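Local coordinates for protein amine Dehydrogenase (Pseudomonas putida, PDB 1JMX) that probably forms the beta-propeller subunit of an amine dehydrogenase, which oxidises primary amines and passes the electrons on by way of heme c, at residues L277-L282 / K286-A291; Q269-L274 / V300-K305. One frame throughout, in Å; residues are numbered along the deposited sequence.

Interaction 1: L277-L282 / K286-A291; sequences LAKYDL and KLIKAA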
loop_
_atom_site.group_PDB
_atom_site.type_symbol
_atom_site.label_atom_id
_atom_site.label_comp_id
_atom_site.label_asym_id
_atom_site.label_seq_id
_atom_site.Cartn_x
_atom_site.Cartn_y
_atom_site.Cartn_z
ATOM N N LEU B 277 -1.645 -21.998 -15.137
ATOM C CA LEU B 277 -2.808 -22.865 -15.022
ATOM C C LEU B 277 -2.188 -24.219 -14.682
ATOM O O LEU B 277 -1.428 -24.760 -15.476
ATOM C CB LEU B 277 -3.548 -22.950 -16.362
ATOM C CG LEU B 277 -5.052 -23.278 -16.424
ATOM C CD1 LEU B 277 -5.395 -23.739 -17.835
ATOM C CD2 LEU B 277 -5.453 -24.349 -15.434
ATOM N N ALA B 278 -2.461 -24.745 -13.495
ATOM C CA ALA B 278 -1.889 -26.029 -13.107
ATOM C C ALA B 278 -2.923 -27.146 -13.057
ATOM O O ALA B 278 -4.069 -26.936 -12.670
ATOM C CB ALA B 278 -1.168 -25.914 -11.784
ATOM N N LYS B 279 -2.474 -28.344 -13.415
ATOM C CA LYS B 279 -3.302 -29.541 -13.462
ATOM C C LYS B 279 -2.725 -30.508 -12.439
ATOM O O LYS B 279 -1.564 -30.886 -12.543
ATOM C CB LYS B 279 -3.212 -30.137 -14.871
ATOM C CG LYS B 279 -4.131 -31.285 -15.155
ATOM C CD LYS B 279 -4.097 -31.597 -16.643
ATOM C CE LYS B 279 -4.914 -32.842 -16.956
ATOM N NZ LYS B 279 -5.010 -33.105 -18.417
ATOM N N TYR B 280 -3.512 -30.864 -11.428
ATOM C CA TYR B 280 -3.043 -31.768 -10.387
ATOM C C TYR B 280 -3.778 -33.087 -10.296
ATOM O O TYR B 280 -4.966 -33.182 -10.608
ATOM C CB TYR B 280 -3.129 -31.105 -9.014
ATOM C CG TYR B 280 -2.089 -30.059 -8.791
ATOM C CD1 TYR B 280 -2.272 -28.762 -9.259
ATOM C CD2 TYR B 280 -0.907 -30.365 -8.137
ATOM C CE1 TYR B 280 -1.297 -27.794 -9.086
ATOM C CE2 TYR B 280 0.077 -29.406 -7.958
ATOM C CZ TYR B 280 -0.123 -28.122 -8.438
ATOM O OH TYR B 280 0.859 -27.182 -8.289
ATOM N N ASP B 281 -3.068 -34.083 -9.778
ATOM C CA ASP B 281 -3.611 -35.410 -9.564
ATOM C C ASP B 281 -3.924 -35.414 -8.071
ATOM O O ASP B 281 -3.012 -35.343 -7.256
ATOM C CB ASP B 281 -2.542 -36.456 -9.879
ATOM C CG ASP B 281 -3.085 -37.861 -9.883
ATOM O OD1 ASP B 281 -3.672 -38.286 -8.865
ATOM O OD2 ASP B 281 -2.917 -38.542 -10.914
ATOM N N LEU B 282 -5.208 -35.432 -7.718
ATOM C CA LEU B 282 -5.624 -35.420 -6.309
ATOM C C LEU B 282 -5.104 -36.616 -5.519
ATOM O O LEU B 282 -4.599 -36.467 -4.406
ATOM C CB LEU B 282 -7.153 -35.403 -6.177
ATOM C CG LEU B 282 -7.998 -34.130 -6.192
ATOM C CD1 LEU B 282 -7.548 -33.161 -5.116
ATOM C CD2 LEU B 282 -7.928 -33.507 -7.549
ATOM N N LYS B 286 0.119 -34.870 -6.883
ATOM C CA LYS B 286 1.163 -34.531 -7.833
ATOM C C LYS B 286 0.711 -33.624 -8.971
ATOM O O LYS B 286 -0.373 -33.794 -9.532
ATOM C CB LYS B 286 1.697 -35.845 -8.428
ATOM C CG LYS B 286 2.772 -35.698 -9.495
ATOM C CD LYS B 286 2.802 -36.916 -10.430
ATOM C CE LYS B 286 1.857 -36.741 -11.639
ATOM N NZ LYS B 286 0.421 -36.489 -11.257
ATOM N N LEU B 287 1.571 -32.676 -9.327
ATOM C CA LEU B 287 1.297 -31.782 -10.437
ATOM C C LEU B 287 1.536 -32.615 -11.690
ATOM O O LEU B 287 2.590 -33.242 -11.819
ATOM C CB LEU B 287 2.279 -30.610 -10.420
ATOM C CG LEU B 287 2.328 -29.711 -11.660
ATOM C CD1 LEU B 287 1.094 -28.827 -11.724
ATOM C CD2 LEU B 287 3.589 -28.846 -11.618
ATOM N N ILE B 288 0.547 -32.694 -12.575
ATOM C CA ILE B 288 0.732 -33.451 -13.805
ATOM C C ILE B 288 1.189 -32.516 -14.932
ATOM O O ILE B 288 2.053 -32.885 -15.725
ATOM C CB ILE B 288 -0.526 -34.317 -14.210
ATOM C CG1 ILE B 288 -1.247 -33.735 -15.419
ATOM C CG2 ILE B 288 -1.486 -34.505 -13.042
ATOM C CD1 ILE B 288 -0.845 -34.391 -16.738
ATOM N N LYS B 289 0.670 -31.287 -14.956
ATOM C CA LYS B 289 1.044 -30.320 -15.990
ATOM C C LYS B 289 0.649 -28.880 -15.673
ATOM O O LYS B 289 -0.368 -28.626 -15.043
ATOM C CB LYS B 289 0.437 -30.722 -17.334
ATOM C CG LYS B 289 0.967 -29.948 -18.523
ATOM C CD LYS B 289 0.492 -30.604 -19.805
ATOM C CE LYS B 289 1.036 -29.914 -21.044
ATOM N NZ LYS B 289 0.536 -30.596 -22.277
ATOM N N ALA B 290 1.456 -27.940 -16.151
ATOM C CA ALA B 290 1.210 -26.522 -15.946
ATOM C C ALA B 290 1.367 -25.815 -17.288
ATOM O O ALA B 290 2.141 -26.245 -18.143
ATOM C CB ALA B 290 2.188 -25.959 -14.926
ATOM N N ALA B 291 0.568 -24.780 -17.501
ATOM C CA ALA B 291 0.627 -24.018 -18.736
ATOM C C ALA B 291 0.820 -22.539 -18.420
ATOM O O ALA B 291 0.289 -22.036 -17.418
ATOM C CB ALA B 291 -0.649 -24.224 -19.549
#
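Strands 277-281 and 286-291 run antiparallel at 139° between their short axes, with L277 paired to A291, A278 to A290, K279 to K289, and then Y280 to L287 and D281 to K286. The one-residue shift is a classic beta bulge: I288 and K289 both face K279, whose O accepts a bond from I288 N at 2.8 Å and a weak one from K289 N at 3.3 Å. On the face carrying A278 and Y280, the side chain of L287 reaches over the tyrosine ring. Its CD1 stands 3.8 Å from the Y280 ring centroid, 21° off the ring normal, which fits a CH-pi contact, while L287 CB approaches Y280 CE2 at 3.5 Å. The same CD1 touches A278 CB at 3.7 Å, so one methyl bridges two residues. The hairpin forms the outer half of a four-stranded propeller blade, 286-292 being its last strand. On the other face the extended chain of K279 crosses I288 obliquely, its CD 3.8 Å from I288 CG1, and carries NZ onward to a hydrogen bond with P323 O. K286 instead bends at both chi3 (89°) and chi4, which brings its NZ back to D281 CB; the salt bridge to D281 OD2 is long, 3.9 Å, and D281 OD1 has firmer partners in Q284 N and N268 ND2.

Interaction 2: Q269-L274 / V300-K305; sequences QIYGVL and VAFDKK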
loop_
_atom_site.group_PDB
_atom_site.type_symbol
_atom_site.label_atom_id
_atom_site.label_comp_id
_atom_site.label_asym_id
_atom_site.label_seq_id
_atom_site.Cartn_x
_atom_site.Cartn_y
_atom_site.Cartn_z
ATOM N N GLN B 269 -8.832 -34.969 -11.070
ATOM C CA GLN B 269 -7.991 -33.898 -11.554
ATOM C C GLN B 269 -8.575 -32.571 -11.131
ATOM O O GLN B 269 -9.759 -32.315 -11.336
ATOM C CB GLN B 269 -7.899 -33.939 -13.074
ATOM C CG GLN B 269 -7.344 -35.230 -13.641
ATOM C CD GLN B 269 -7.274 -35.195 -15.155
ATOM O OE1 GLN B 269 -8.092 -34.538 -15.812
ATOM N NE2 GLN B 269 -6.294 -35.898 -15.721
ATOM N N ILE B 270 -7.744 -31.756 -10.490
ATOM C CA ILE B 270 -8.144 -30.427 -10.056
ATOM C C ILE B 270 -7.260 -29.400 -10.778
ATOM O O ILE B 270 -6.043 -29.584 -10.905
ATOM C CB ILE B 270 -8.045 -30.263 -8.517
ATOM C CG1 ILE B 270 -8.666 -28.923 -8.096
ATOM C CG2 ILE B 270 -6.595 -30.376 -8.059
ATOM C CD1 ILE B 270 -8.754 -28.729 -6.622
ATOM N N TYR B 271 -7.901 -28.363 -11.307
ATOM C CA TYR B 271 -7.218 -27.304 -12.037
ATOM C C TYR B 271 -7.263 -25.979 -11.283
ATOM O O TYR B 271 -8.342 -25.463 -11.019
ATOM C CB TYR B 271 -7.877 -27.103 -13.399
ATOM C CG TYR B 271 -7.857 -28.302 -14.313
ATOM C CD1 TYR B 271 -7.241 -28.232 -15.561
ATOM C CD2 TYR B 271 -8.487 -29.493 -13.958
ATOM C CE1 TYR B 271 -7.256 -29.315 -16.436
ATOM C CE2 TYR B 271 -8.507 -30.581 -14.823
ATOM C CZ TYR B 271 -7.893 -30.486 -16.063
ATOM O OH TYR B 271 -7.919 -31.552 -16.937
ATOM N N GLY B 272 -6.094 -25.431 -10.960
ATOM C CA GLY B 272 -6.015 -24.154 -10.264
ATOM C C GLY B 272 -5.443 -23.093 -11.187
ATOM O O GLY B 272 -4.750 -23.432 -12.141
ATOM N N VAL B 273 -5.692 -21.814 -10.902
ATOM C CA VAL B 273 -5.195 -20.743 -11.767
ATOM C C VAL B 273 -4.912 -19.395 -11.088
ATOM O O VAL B 273 -5.505 -19.062 -10.068
ATOM C CB VAL B 273 -6.187 -20.493 -12.962
ATOM C CG1 VAL B 273 -7.462 -19.823 -12.471
ATOM C CG2 VAL B 273 -5.531 -19.656 -14.063
ATOM N N LEU B 274 -3.960 -18.665 -11.668
ATOM C CA LEU B 274 -3.560 -17.318 -11.260
ATOM C C LEU B 274 -2.569 -16.851 -12.324
ATOM O O LEU B 274 -2.979 -16.292 -13.332
ATOM C CB LEU B 274 -2.958 -17.265 -9.850
ATOM C CG LEU B 274 -2.951 -15.907 -9.110
ATOM C CD1 LEU B 274 -1.735 -15.079 -9.429
ATOM C CD2 LEU B 274 -4.210 -15.121 -9.422
ATOM N N VAL B 300 -11.499 -20.024 -12.925
ATOM C CA VAL B 300 -11.676 -21.137 -13.851
ATOM C C VAL B 300 -13.165 -21.442 -13.986
ATOM O O VAL B 300 -13.957 -21.141 -13.090
ATOM C CB VAL B 300 -10.963 -22.458 -13.394
ATOM C CG1 VAL B 300 -9.461 -22.350 -13.555
ATOM C CG2 VAL B 300 -11.326 -22.816 -11.966
ATOM N N ALA B 301 -13.535 -22.007 -15.129
ATOM C CA ALA B 301 -14.909 -22.412 -15.409
ATOM C C ALA B 301 -14.855 -23.596 -16.376
ATOM O O ALA B 301 -14.130 -23.565 -17.357
ATOM C CB ALA B 301 -15.712 -21.258 -16.012
ATOM N N PHE B 302 -15.549 -24.669 -16.027
ATOM C CA PHE B 302 -15.626 -25.871 -16.853
ATOM C C PHE B 302 -17.009 -25.941 -17.500
ATOM O O PHE B 302 -18.006 -25.563 -16.879
ATOM C CB PHE B 302 -15.483 -27.121 -15.976
ATOM C CG PHE B 302 -14.088 -27.667 -15.888
ATOM C CD1 PHE B 302 -13.393 -27.636 -14.682
ATOM C CD2 PHE B 302 -13.492 -28.272 -16.992
ATOM C CE1 PHE B 302 -12.133 -28.206 -14.574
ATOM C CE2 PHE B 302 -12.233 -28.843 -16.893
ATOM C CZ PHE B 302 -11.554 -28.812 -15.679
ATOM N N ASP B 303 -17.081 -26.392 -18.749
ATOM C CA ASP B 303 -18.391 -26.555 -19.353
ATOM C C ASP B 303 -18.967 -27.862 -18.769
ATOM O O ASP B 303 -18.288 -28.545 -17.994
ATOM C CB ASP B 303 -18.353 -26.518 -20.897
ATOM C CG ASP B 303 -17.591 -27.678 -21.531
ATOM O OD1 ASP B 303 -17.549 -27.714 -22.775
ATOM O OD2 ASP B 303 -17.042 -28.547 -20.831
ATOM N N LYS B 304 -20.193 -28.213 -19.145
ATOM C CA LYS B 304 -20.865 -29.398 -18.610
ATOM C C LYS B 304 -20.104 -30.711 -18.699
ATOM O O LYS B 304 -19.995 -31.434 -17.707
ATOM C CB LYS B 304 -22.254 -29.552 -19.229
ATOM C CG LYS B 304 -23.392 -29.501 -18.217
ATOM C CD LYS B 304 -23.443 -28.161 -17.467
ATOM C CE LYS B 304 -24.601 -28.126 -16.476
ATOM N NZ LYS B 304 -24.653 -26.836 -15.758
ATOM N N LYS B 305 -19.572 -31.012 -19.879
ATOM C CA LYS B 305 -18.825 -32.252 -20.082
ATOM C C LYS B 305 -17.377 -32.195 -19.615
ATOM O O LYS B 305 -16.782 -33.229 -19.319
ATOM C CB LYS B 305 -18.886 -32.690 -21.549
ATOM C CG LYS B 305 -20.236 -33.275 -21.971
ATOM C CD LYS B 305 -20.241 -33.640 -23.455
ATOM C CE LYS B 305 -19.133 -34.651 -23.799
ATOM N NZ LYS B 305 -18.991 -34.881 -25.278
#
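Neighbouring blades of the beta-propeller meet where strand 269-274, second in its four-stranded sheet, faces strand 299-302, the first strand of the following sheet. No hydrogen bond joins the two segments, and the strand axes stay 8.3 Å apart at closest approach, so side chains do nearly all the bridging. F302 and Y271 form a T-shaped pair: the rings stand at 88°, centroids 5.1 Å apart, and the phenylalanine presents its edge to the tyrosine's face. The leading atom, F302 CZ, lies 3.6 Å from Y271 CD2 and is displaced from the ring centre toward the rim. With CG anti to the carbonyl carbon (chi1 -61°), the Y271 ring turns a face to F302, and its far end is tethered by a hydrogen bond between OH and P323 O. Further along, V273 CG1 meets V300 CG1 at 3.4 Å, tighter than usual carbon contact. Replacing Y271 with an alanine would probably leave the F302 edge without its aromatic face, open a gap between the blades and deprive P323 O of its hydroxyl partner. Because all four touching residues are buried and nonpolar groups make the closest contacts, cohesion here depends on complementary shape and the edge-to-face stack rather than on backbone pairing.

Both contacts draw on the sheet that contains strands 269-274 and 276-281, and the hairpin of interaction 1 falls within the sequence between the two segments of interaction 2. Their centres lie about 11 Å apart, and backbone hydrogen bonds probably connect them, Y280 N to I270 O at 2.9 Å and A278 N to G272 O at 3.0 Å. Interaction 1 works within a blade, about 22 Å from the chain centre, and is partly buried; it rests on a backbone ladder, with charged side chains beside L277 and A291 on one face. Interaction 2, about 14 Å from that centre, is buried and joins blades through aromatic and aliphatic contacts. Paired strands bury 509 Å², against 218 Å² where few side chains meet.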